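Local coordinates for protein SeqA (PDB 3SK7), which negatively regulates the initiation of DNA replication, probably by binding pairs of hemimethylated GATC sequences in the origin region and so blocking premature re-initiation, at residues A[25-28]-A[29-33]; A[10-14]-A[15-19]; A[58-61]-A[62-66]. All blocks are in the same frame, centred on the assembly; numbering follows the deposited sequence.

Contact 1 (A[25-28]-A[29-33]); sequences DRFM and LILST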
ATOM      1  N   ASP A  25       0.793   9.777   2.833  1.00  7.03           N
ATOM      2  CA  ASP A  25       1.825   9.778   1.823  1.00  7.35           C
ATOM      3  C   ASP A  25       2.783   8.616   2.022  1.00  7.96           C
ATOM      4  O   ASP A  25       3.259   8.029   1.060  1.00  8.60           O
ATOM      5  CB  ASP A  25       2.577  11.095   1.822  1.00  9.92           C
ATOM      6  CG  ASP A  25       1.671  12.266   1.461  1.00 11.96           C
ATOM      7  OD1 ASP A  25       0.912  12.193   0.448  1.00 16.67           O
ATOM      8  OD2 ASP A  25       1.710  13.232   2.215  1.00 20.32           O
ATOM      9  N   ARG A  26       3.017   8.242   3.283  1.00  5.88           N
ATOM     10  CA  ARG A  26       3.838   7.110   3.554  1.00  7.26           C
ATOM     11  C   ARG A  26       3.110   5.844   3.074  1.00  7.71           C
ATOM     12  O   ARG A  26       3.708   4.977   2.430  1.00  7.15           O
ATOM     13  CB  ARG A  26       4.108   7.006   5.035  1.00  8.05           C
ATOM     14  CG  ARG A  26       4.966   8.143   5.546  1.00 10.28           C
ATOM     15  CD  ARG A  26       5.596   7.844   6.892  1.00 18.94           C
ATOM     16  NE  ARG A  26       4.619   7.874   7.964  1.00 23.50           N
ATOM     17  CZ  ARG A  26       4.336   8.958   8.680  1.00 25.93           C
ATOM     18  NH1 ARG A  26       4.934  10.099   8.414  1.00 27.22           N
ATOM     19  NH2 ARG A  26       3.441   8.920   9.656  1.00 29.12           N
ATOM     20  N   PHE A  27       1.818   5.762   3.390  1.00  6.10           N
ATOM     21  CA  PHE A  27       0.935   4.677   2.933  1.00  5.99           C
ATOM     22  C   PHE A  27       1.020   4.544   1.416  1.00  7.85           C
ATOM     23  O   PHE A  27       1.244   3.460   0.872  1.00  6.28           O
ATOM     24  CB  PHE A  27      -0.479   4.988   3.406  1.00  8.37           C
ATOM     25  CG  PHE A  27      -1.553   4.048   2.925  1.00  7.22           C
ATOM     26  CD1 PHE A  27      -1.609   2.745   3.366  1.00  6.49           C
ATOM     27  CD2 PHE A  27      -2.546   4.500   2.091  1.00  8.27           C
ATOM     28  CE1 PHE A  27      -2.646   1.911   2.990  1.00  8.96           C
ATOM     29  CE2 PHE A  27      -3.574   3.663   1.715  1.00 11.69           C
ATOM     30  CZ  PHE A  27      -3.613   2.370   2.159  1.00 10.13           C
ATOM     31  N   MET A  28       0.816   5.655   0.723  1.00  7.00           N
ATOM     32  CA  MET A  28       0.867   5.646  -0.726  1.00  6.53           C
ATOM     33  C   MET A  28       2.222   5.226  -1.315  1.00  5.55           C
ATOM     34  O   MET A  28       2.270   4.450  -2.285  1.00  7.24           O
ATOM     35  CB  MET A  28       0.444   7.002  -1.289  1.00  6.55           C
ATOM     36  CG  MET A  28      -1.037   7.319  -1.135  1.00 11.42           C
ATOM     37  SD  MET A  28      -2.063   6.076  -1.913  1.00 18.71           S
ATOM     38  CE  MET A  28      -3.553   6.939  -2.261  1.00 22.33           C
ATOM     39  N   LEU A  29       3.315   5.742  -0.729  1.00  5.77           N
ATOM     40  CA  LEU A  29       4.627   5.394  -1.237  1.00  5.92           C
ATOM     41  C   LEU A  29       4.948   3.919  -0.974  1.00  7.56           C
ATOM     42  O   LEU A  29       5.562   3.256  -1.794  1.00  7.24           O
ATOM     43  CB  LEU A  29       5.695   6.309  -0.644  1.00  6.93           C
ATOM     44  CG  LEU A  29       7.126   6.103  -1.124  1.00  8.38           C
ATOM     45  CD1 LEU A  29       7.209   6.109  -2.639  1.00  9.48           C
ATOM     46  CD2 LEU A  29       8.031   7.168  -0.539  1.00 10.00           C
ATOM     47  N   ILE A  30       4.517   3.407   0.160  1.00  5.81           N
ATOM     48  CA  ILE A  30       4.659   1.977   0.432  1.00  6.26           C
ATOM     49  C   ILE A  30       3.938   1.131  -0.633  1.00  3.80           C
ATOM     50  O   ILE A  30       4.523   0.183  -1.200  1.00  5.51           O
ATOM     51  CB  ILE A  30       4.121   1.638   1.823  1.00  5.61           C
ATOM     52  CG1 ILE A  30       5.112   2.065   2.901  1.00  7.12           C
ATOM     53  CG2 ILE A  30       3.849   0.134   1.975  1.00  7.17           C
ATOM     54  CD1 ILE A  30       4.510   2.191   4.294  1.00  7.50           C
ATOM     55  N   LEU A  31       2.683   1.482  -0.924  1.00  5.16           N
ATOM     56  CA  LEU A  31       1.941   0.767  -1.961  1.00  5.10           C
ATOM     57  C   LEU A  31       2.597   0.899  -3.342  1.00  5.64           C
ATOM     58  O   LEU A  31       2.732  -0.090  -4.070  1.00  5.80           O
ATOM     59  CB  LEU A  31       0.501   1.226  -2.011  1.00  6.09           C
ATOM     60  CG  LEU A  31      -0.343   0.902  -0.775  1.00  6.66           C
ATOM     61  CD1 LEU A  31      -1.630   1.700  -0.807  1.00  9.58           C
ATOM     62  CD2 LEU A  31      -0.641  -0.569  -0.680  1.00  7.60           C
ATOM     63  N   SER A  32       3.016   2.106  -3.697  1.00  5.24           N
ATOM     64  CA  SER A  32       3.677   2.300  -4.984  0.61  5.79           C
ATOM     65  C   SER A  32       4.914   1.429  -5.075  1.00  5.09           C
ATOM     66  O   SER A  32       5.228   0.878  -6.143  1.00  6.77           O
ATOM     67  CB  SER A  32       4.094   3.760  -5.180  0.61  6.38           C
ATOM     68  OG  SER A  32       2.982   4.635  -5.308  0.61  7.54           O
ATOM     69  N   THR A  33       5.639   1.348  -3.969  1.00  6.32           N
ATOM     70  CA  THR A  33       6.894   0.606  -3.946  1.00  5.43           C
ATOM     71  C   THR A  33       6.654  -0.898  -4.066  1.00  5.94           C
ATOM     72  O   THR A  33       7.379  -1.599  -4.772  1.00  5.57           O
ATOM     73  CB  THR A  33       7.694   0.915  -2.689  1.00  5.77           C
ATOM     74  OG1 THR A  33       8.028   2.306  -2.655  1.00  8.62           O
ATOM     75  CG2 THR A  33       8.989   0.111  -2.658  1.00  7.78           C
TER

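Contact 2 (A[10-14]-A[15-19]); sequences SLLIS and DEFAG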
ATOM      1  N   SER A  10      15.193  -0.745   2.151  1.00  8.50           N
ATOM      2  CA  SER A  10      15.790   0.432   1.539  0.67  9.23           C
ATOM      3  C   SER A  10      14.816   1.608   1.486  1.00 10.75           C
ATOM      4  O   SER A  10      15.221   2.761   1.721  1.00 10.90           O
ATOM      5  CB  SER A  10      16.305   0.119   0.138  0.67  8.91           C
ATOM      6  OG  SER A  10      17.434  -0.753   0.178  0.67 11.44           O
ATOM      7  N   LEU A  11      13.543   1.342   1.175  1.00  8.50           N
ATOM      8  CA  LEU A  11      12.539   2.401   1.230  1.00  6.34           C
ATOM      9  C   LEU A  11      12.503   3.083   2.606  1.00  6.77           C
ATOM     10  O   LEU A  11      12.458   4.338   2.712  1.00  7.37           O
ATOM     11  CB  LEU A  11      11.158   1.841   0.890  1.00  7.29           C
ATOM     12  CG  LEU A  11       9.993   2.818   1.033  1.00  6.69           C
ATOM     13  CD1 LEU A  11      10.108   3.914   0.008  1.00  9.69           C
ATOM     14  CD2 LEU A  11       8.681   2.134   0.867  1.00 10.73           C
ATOM     15  N   LEU A  12      12.481   2.267   3.648  1.00  8.39           N
ATOM     16  CA  LEU A  12      12.238   2.796   4.976  1.00  8.34           C
ATOM     17  C   LEU A  12      13.351   3.732   5.437  1.00 11.24           C
ATOM     18  O   LEU A  12      13.115   4.615   6.260  1.00 13.24           O
ATOM     19  CB  LEU A  12      12.085   1.664   5.976  1.00  8.89           C
ATOM     20  CG  LEU A  12      10.858   0.785   5.832  1.00  9.10           C
ATOM     21  CD1 LEU A  12      10.813  -0.237   6.942  1.00 11.48           C
ATOM     22  CD2 LEU A  12       9.640   1.635   5.866  1.00 12.72           C
ATOM     23  N   ILE A  13      14.554   3.540   4.906  1.00  9.13           N
ATOM     24  CA  ILE A  13      15.688   4.376   5.310  1.00  9.36           C
ATOM     25  C   ILE A  13      16.041   5.431   4.253  1.00 12.00           C
ATOM     26  O   ILE A  13      17.023   6.173   4.396  1.00 11.99           O
ATOM     27  CB  ILE A  13      16.937   3.542   5.626  1.00 11.41           C
ATOM     28  CG1 ILE A  13      17.480   2.853   4.380  1.00 13.59           C
ATOM     29  CG2 ILE A  13      16.613   2.559   6.700  1.00 12.70           C
ATOM     30  CD1 ILE A  13      18.770   2.066   4.603  1.00 18.31           C
ATOM     31  N   SER A  14      15.221   5.509   3.212  1.00  9.47           N
ATOM     32  CA  SER A  14      15.441   6.451   2.107  1.00 10.89           C
ATOM     33  C   SER A  14      15.074   7.880   2.471  1.00 15.11           C
ATOM     34  O   SER A  14      14.231   8.139   3.325  1.00 10.87           O
ATOM     35  CB  SER A  14      14.652   6.034   0.856  1.00 10.02           C
ATOM     36  OG  SER A  14      13.258   6.273   0.982  1.00 11.43           O
ATOM     37  N   ASP A  15      15.720   8.820   1.805  1.00 12.43           N
ATOM     38  CA  ASP A  15      15.438  10.242   2.042  1.00 14.73           C
ATOM     39  C   ASP A  15      13.993  10.582   1.668  1.00 15.70           C
ATOM     40  O   ASP A  15      13.310  11.309   2.369  1.00 15.16           O
ATOM     41  CB  ASP A  15      16.364  11.122   1.198  1.00 16.55           C
ATOM     42  CG  ASP A  15      17.781  11.226   1.752  1.00 26.08           C
ATOM     43  OD1 ASP A  15      18.028  10.733   2.864  1.00 30.97           O
ATOM     44  OD2 ASP A  15      18.645  11.839   1.074  1.00 29.51           O
ATOM     45  N   GLU A  16      13.521  10.002   0.568  1.00 12.82           N
ATOM     46  CA  GLU A  16      12.189  10.292   0.069  1.00 14.29           C
ATOM     47  C   GLU A  16      11.120   9.907   1.087  1.00 13.82           C
ATOM     48  O   GLU A  16      10.202  10.674   1.341  1.00 18.71           O
ATOM     49  CB  GLU A  16      11.917   9.604  -1.268  1.00 20.36           C
ATOM     50  CG  GLU A  16      10.488   9.897  -1.775  1.00 32.34           C
ATOM     51  CD  GLU A  16      10.088   9.108  -3.020  1.00 38.44           C
ATOM     52  OE1 GLU A  16      10.848   8.202  -3.434  1.00 39.58           O
ATOM     53  OE2 GLU A  16       9.002   9.400  -3.586  1.00 40.35           O
ATOM     54  N   PHE A  17      11.260   8.721   1.673  1.00  9.67           N
ATOM     55  CA  PHE A  17      10.341   8.277   2.685  1.00  7.73           C
ATOM     56  C   PHE A  17      10.448   9.069   3.992  1.00 10.01           C
ATOM     57  O   PHE A  17       9.432   9.375   4.621  1.00 10.81           O
ATOM     58  CB  PHE A  17      10.530   6.767   2.927  1.00  7.86           C
ATOM     59  CG  PHE A  17       9.472   6.158   3.810  1.00  7.01           C
ATOM     60  CD1 PHE A  17       8.266   5.752   3.286  1.00 10.29           C
ATOM     61  CD2 PHE A  17       9.686   5.993   5.167  1.00  8.86           C
ATOM     62  CE1 PHE A  17       7.298   5.200   4.087  1.00 10.03           C
ATOM     63  CE2 PHE A  17       8.720   5.430   5.966  1.00  9.50           C
ATOM     64  CZ  PHE A  17       7.520   5.037   5.413  1.00 11.65           C
ATOM     65  N   ALA A  18      11.681   9.400   4.381  1.00 13.87           N
ATOM     66  CA  ALA A  18      11.934  10.097   5.636  1.00 15.44           C
ATOM     67  C   ALA A  18      11.330  11.454   5.673  1.00 18.17           C
ATOM     68  O   ALA A  18      10.986  11.969   6.742  1.00 22.13           O
ATOM     69  CB  ALA A  18      13.446  10.231   5.866  1.00 19.70           C
ATOM     70  N   GLY A  19      11.220  12.054   4.501  1.00 14.62           N
ATOM     71  CA  GLY A  19      10.738  13.416   4.386  1.00 19.53           C
ATOM     72  C   GLY A  19       9.242  13.539   4.568  1.00 15.53           C
ATOM     73  O   GLY A  19       8.707  14.623   4.722  1.00 20.56           O
TER

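Contact 3 (A[58-61]-A[62-66]); sequences DNEQ and TLLAS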
ATOM      1  N   ASP A  58      -8.984  -0.921 -10.044  1.00 11.27           N
ATOM      2  CA  ASP A  58      -8.198  -0.372 -11.150  1.00 12.41           C
ATOM      3  C   ASP A  58      -8.819   0.885 -11.736  1.00 12.98           C
ATOM      4  O   ASP A  58      -8.378   1.382 -12.767  1.00 15.23           O
ATOM      5  CB  ASP A  58      -7.892  -1.421 -12.226  1.00 13.68           C
ATOM      6  CG  ASP A  58      -9.072  -1.700 -13.124  1.00 16.46           C
ATOM      7  OD1 ASP A  58     -10.213  -1.379 -12.740  1.00 19.82           O
ATOM      8  OD2 ASP A  58      -8.853  -2.264 -14.218  1.00 20.28           O
ATOM      9  N   ASN A  59      -9.792   1.439 -11.030  1.00 11.55           N
ATOM     10  CA  ASN A  59     -10.430   2.687 -11.429  1.00 11.33           C
ATOM     11  C   ASN A  59     -11.209   3.321 -10.271  1.00 12.17           C
ATOM     12  O   ASN A  59     -11.608   2.639  -9.342  1.00 12.46           O
ATOM     13  CB  ASN A  59     -11.348   2.460 -12.611  1.00 14.54           C
ATOM     14  CG  ASN A  59     -12.581   1.644 -12.246  1.00 15.81           C
ATOM     15  OD1 ASN A  59     -13.629   2.202 -11.955  1.00 19.88           O
ATOM     16  ND2 ASN A  59     -12.435   0.320 -12.204  1.00 20.47           N
ATOM     17  N   GLU A  60     -11.405   4.635 -10.326  1.00 12.43           N
ATOM     18  CA  GLU A  60     -12.046   5.381  -9.251  1.00 12.42           C
ATOM     19  C   GLU A  60     -13.518   4.989  -9.046  1.00 13.47           C
ATOM     20  O   GLU A  60     -14.011   4.890  -7.916  1.00 12.10           O
ATOM     21  CB  GLU A  60     -11.959   6.873  -9.578  1.00 14.34           C
ATOM     22  CG  GLU A  60     -12.560   7.770  -8.538  1.00 16.60           C
ATOM     23  CD  GLU A  60     -12.388   9.244  -8.846  1.00 16.70           C
ATOM     24  OE1 GLU A  60     -12.166   9.617 -10.026  1.00 17.67           O
ATOM     25  OE2 GLU A  60     -12.501  10.022  -7.892  1.00 19.73           O
ATOM     26  N   GLN A  61     -14.214   4.773 -10.147  1.00 14.49           N
ATOM     27  CA  GLN A  61     -15.655   4.596 -10.093  0.50 16.17           C
ATOM     28  C   GLN A  61     -16.066   3.342  -9.344  1.00 16.71           C
ATOM     29  O   GLN A  61     -17.051   3.347  -8.613  1.00 16.48           O
ATOM     30  CB  GLN A  61     -16.249   4.566 -11.498  0.50 19.08           C
ATOM     31  CG  GLN A  61     -17.779   4.464 -11.505  0.50 21.43           C
ATOM     32  CD  GLN A  61     -18.453   5.599 -10.733  0.50 29.84           C
ATOM     33  OE1 GLN A  61     -18.307   6.774 -11.079  0.50 35.84           O
ATOM     34  NE2 GLN A  61     -19.190   5.250  -9.679  0.50 22.70           N
ATOM     35  N   THR A  62     -15.324   2.272  -9.537  1.00 13.74           N
ATOM     36  CA  THR A  62     -15.614   1.026  -8.834  1.00 15.24           C
ATOM     37  C   THR A  62     -15.633   1.256  -7.319  1.00 14.70           C
ATOM     38  O   THR A  62     -16.472   0.711  -6.571  1.00 16.63           O
ATOM     39  CB  THR A  62     -14.585  -0.053  -9.180  1.00 15.47           C
ATOM     40  OG1 THR A  62     -14.746  -0.453 -10.547  1.00 19.22           O
ATOM     41  CG2 THR A  62     -14.743  -1.255  -8.274  1.00 16.29           C
ATOM     42  N   LEU A  63     -14.704   2.083  -6.858  1.00 10.63           N
ATOM     43  CA  LEU A  63     -14.632   2.332  -5.443  1.00  9.59           C
ATOM     44  C   LEU A  63     -15.738   3.277  -4.988  1.00 10.65           C
ATOM     45  O   LEU A  63     -16.275   3.130  -3.882  1.00 13.61           O
ATOM     46  CB  LEU A  63     -13.257   2.884  -5.043  1.00  9.95           C
ATOM     47  CG  LEU A  63     -12.095   1.928  -5.242  1.00 10.99           C
ATOM     48  CD1 LEU A  63     -10.785   2.632  -4.853  1.00 12.18           C
ATOM     49  CD2 LEU A  63     -12.294   0.656  -4.459  1.00 10.55           C
ATOM     50  N   LEU A  64     -16.105   4.236  -5.837  1.00 11.95           N
ATOM     51  CA  LEU A  64     -17.272   5.063  -5.530  1.00 14.46           C
ATOM     52  C   LEU A  64     -18.578   4.252  -5.565  1.00 15.49           C
ATOM     53  O   LEU A  64     -19.516   4.535  -4.816  1.00 16.98           O
ATOM     54  CB  LEU A  64     -17.355   6.249  -6.491  1.00 15.64           C
ATOM     55  CG  LEU A  64     -16.235   7.267  -6.333  1.00 15.30           C
ATOM     56  CD1 LEU A  64     -16.390   8.372  -7.358  1.00 19.89           C
ATOM     57  CD2 LEU A  64     -16.218   7.845  -4.976  1.00 19.31           C
ATOM     58  N   ALA A  65     -18.630   3.217  -6.397  1.00 15.04           N
ATOM     59  CA  ALA A  65     -19.792   2.329  -6.437  1.00 18.05           C
ATOM     60  C   ALA A  65     -19.875   1.527  -5.154  1.00 20.08           C
ATOM     61  O   ALA A  65     -20.962   1.213  -4.689  1.00 20.32           O
ATOM     62  CB  ALA A  65     -19.702   1.390  -7.616  1.00 19.81           C
ATOM     63  N   SER A  66     -18.732   1.145  -4.588  1.00 17.79           N
ATOM     64  CA  SER A  66     -18.747   0.507  -3.264  1.00 19.17           C
ATOM     65  C   SER A  66     -19.212   1.432  -2.114  1.00 19.57           C
ATOM     66  O   SER A  66     -19.819   0.966  -1.159  1.00 19.15           O
ATOM     67  CB  SER A  66     -17.400  -0.139  -2.933  1.00 22.51           C
ATOM     68  OG  SER A  66     -16.434   0.830  -2.586  1.00 22.25           O
TER

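Contact 1 (A[25-28]-A[29-33])
Leu31 lays its CD1 methyl over one face of the Phe27 ring, four residues back along helix 23-37. The methyl carbon stands 3.8 Å from the ring centroid of Phe27, 18° off the ring normal, a CH-pi contact. It is shifted toward the rim, where Leu31 CD1 and Phe27 CZ are 3.6 Å apart. Phe27 has CG anti to the backbone N (chi1 175°), which places the ring beside the carbonyl carbon, where Leu31 CD1 can lie over it. This is the tightly packed side, and Met94 and Val95 of helix 88-101 also pack on the Phe27 ring.

The Asp25 and Arg26 flank is partly exposed, and the Asp25 side chain comes no nearer than 6.0 Å to 29-33. Ile30 CG1 lies 3.3 Å from Arg26 O, while the Arg26 guanidinium turns to the C-terminal carboxylate of Ile116 in a salt bridge and to Leu20 O. Backbone bonds run along the whole stretch, from Leu29 N to Asp25 O at 2.9 Å through Ser32 N to Met28 O at 2.8 Å. Further along, Leu29 O accepts from Thr33 N and Thr33 OG1, on opposite faces of its plane. Polar demand inside the helix is thus met mainly by backbone i to i+4 bonds, whereas the Phe27-Leu31 side-chain contact is apolar.

Contact 2 (A[10-14]-A[15-19])
Ser14 OG is held between two backbone groups: it accepts from Phe17 N at 3.2 Å, with an N-H...O angle of 162°, and donates to Leu11 O at 2.7 Å. One hydroxyl therefore bridges the carbonyl of the outgoing helix and the amide of the incoming one. Leu11 O, near the end of helix 3-12, is gripped a second time by Ser14 N at 3.0 Å. The Ser14 chi1 of 73° holds OG between the backbone N and the carbonyl carbon, within reach of both partners. Ser14 is thus the N-cap of the short helix 15-18, at a tight turn between two helices, and Ala18 N closes the first turn on Ser14 O at 3.0 Å.

Next to this polar bridge lies the Phe17 side chain, directed back at the preceding helix. Leu12 runs beside it in the same direction and sets CD2 over one face of the ring, 3.9 Å from Phe17 CE2. Leu11 crosses at about a right angle, its CG 4.1 Å from Phe17 CD1. Leu12 also packs on Lys111 and Val112 of helix 106-114, and Phe17 on Arg26 of helix 23-37. Toward solvent the turn carries the exposed side chains of Ile13, Asp15 and Glu16.

Contact 3 (A[58-61]-A[62-66])
Thr62 meets Asn59 with both its backbone and its side chain. Thr62 N donates to Asn59 OD1 at 3.0 Å, coming in from above the carbonyl plane (39° out of it), while Asn59 ND2 donates to Thr62 OG1 at 2.9 Å, with the hydroxyl tilted 18° from the amide plane. The carboxamide is therefore held at both its oxygen and its nitrogen. Its ND2 has a second acceptor, Asp58 OD1 at 2.8 Å, lying in the amide plane, and this bond helps fix the rotation of the group. In Asn59 a chi1 of 69° sets CG between the backbone N and the carbonyl carbon, from where OD1 reaches Thr62 N.

Leu63, the buried member, donates a weak bond from N to Glu60 O and packs its side chain on Pro72, Trp81 and Ala57. Leu64 follows with a straighter bond, N to Glu60 O at 3.0 Å. Its CD1 lies 4.1 Å from Glu60 CG, where the two side chains cross, and Leu64 also packs on Pro72. Ala65 N then reaches Gln61 O at 2.7 Å. At Ser66 the hydroxyl turns back to donate to Leu63 O at 2.6 Å, and that carbonyl also accepts from Thr70 OG1. Together these bonds build the two-turn surface helix 60-66, opened by an asparagine N-cap at Asn59.

From the N terminus, contact 2 comes first: it closes the tight turn that joins helix 3-12 to helix 15-18. Contact 1 follows within helix 23-37, the next helix along the chain, and contact 3 later starts helix 60-66 just after strand 56-57. The three lie in series, none nesting in or crossing another. Contacts 1 and 2 touch directly: Arg26 CD packs 3.7 Å from Phe17 CZ, and Leu29 CG lies 3.9 Å from Leu11 CD1, tying the N-terminal helices to helix 23-37. Contact 3 stands apart beside the small antiparallel sheet, its centre about 30 Å from that of contact 2, across the chain's centre.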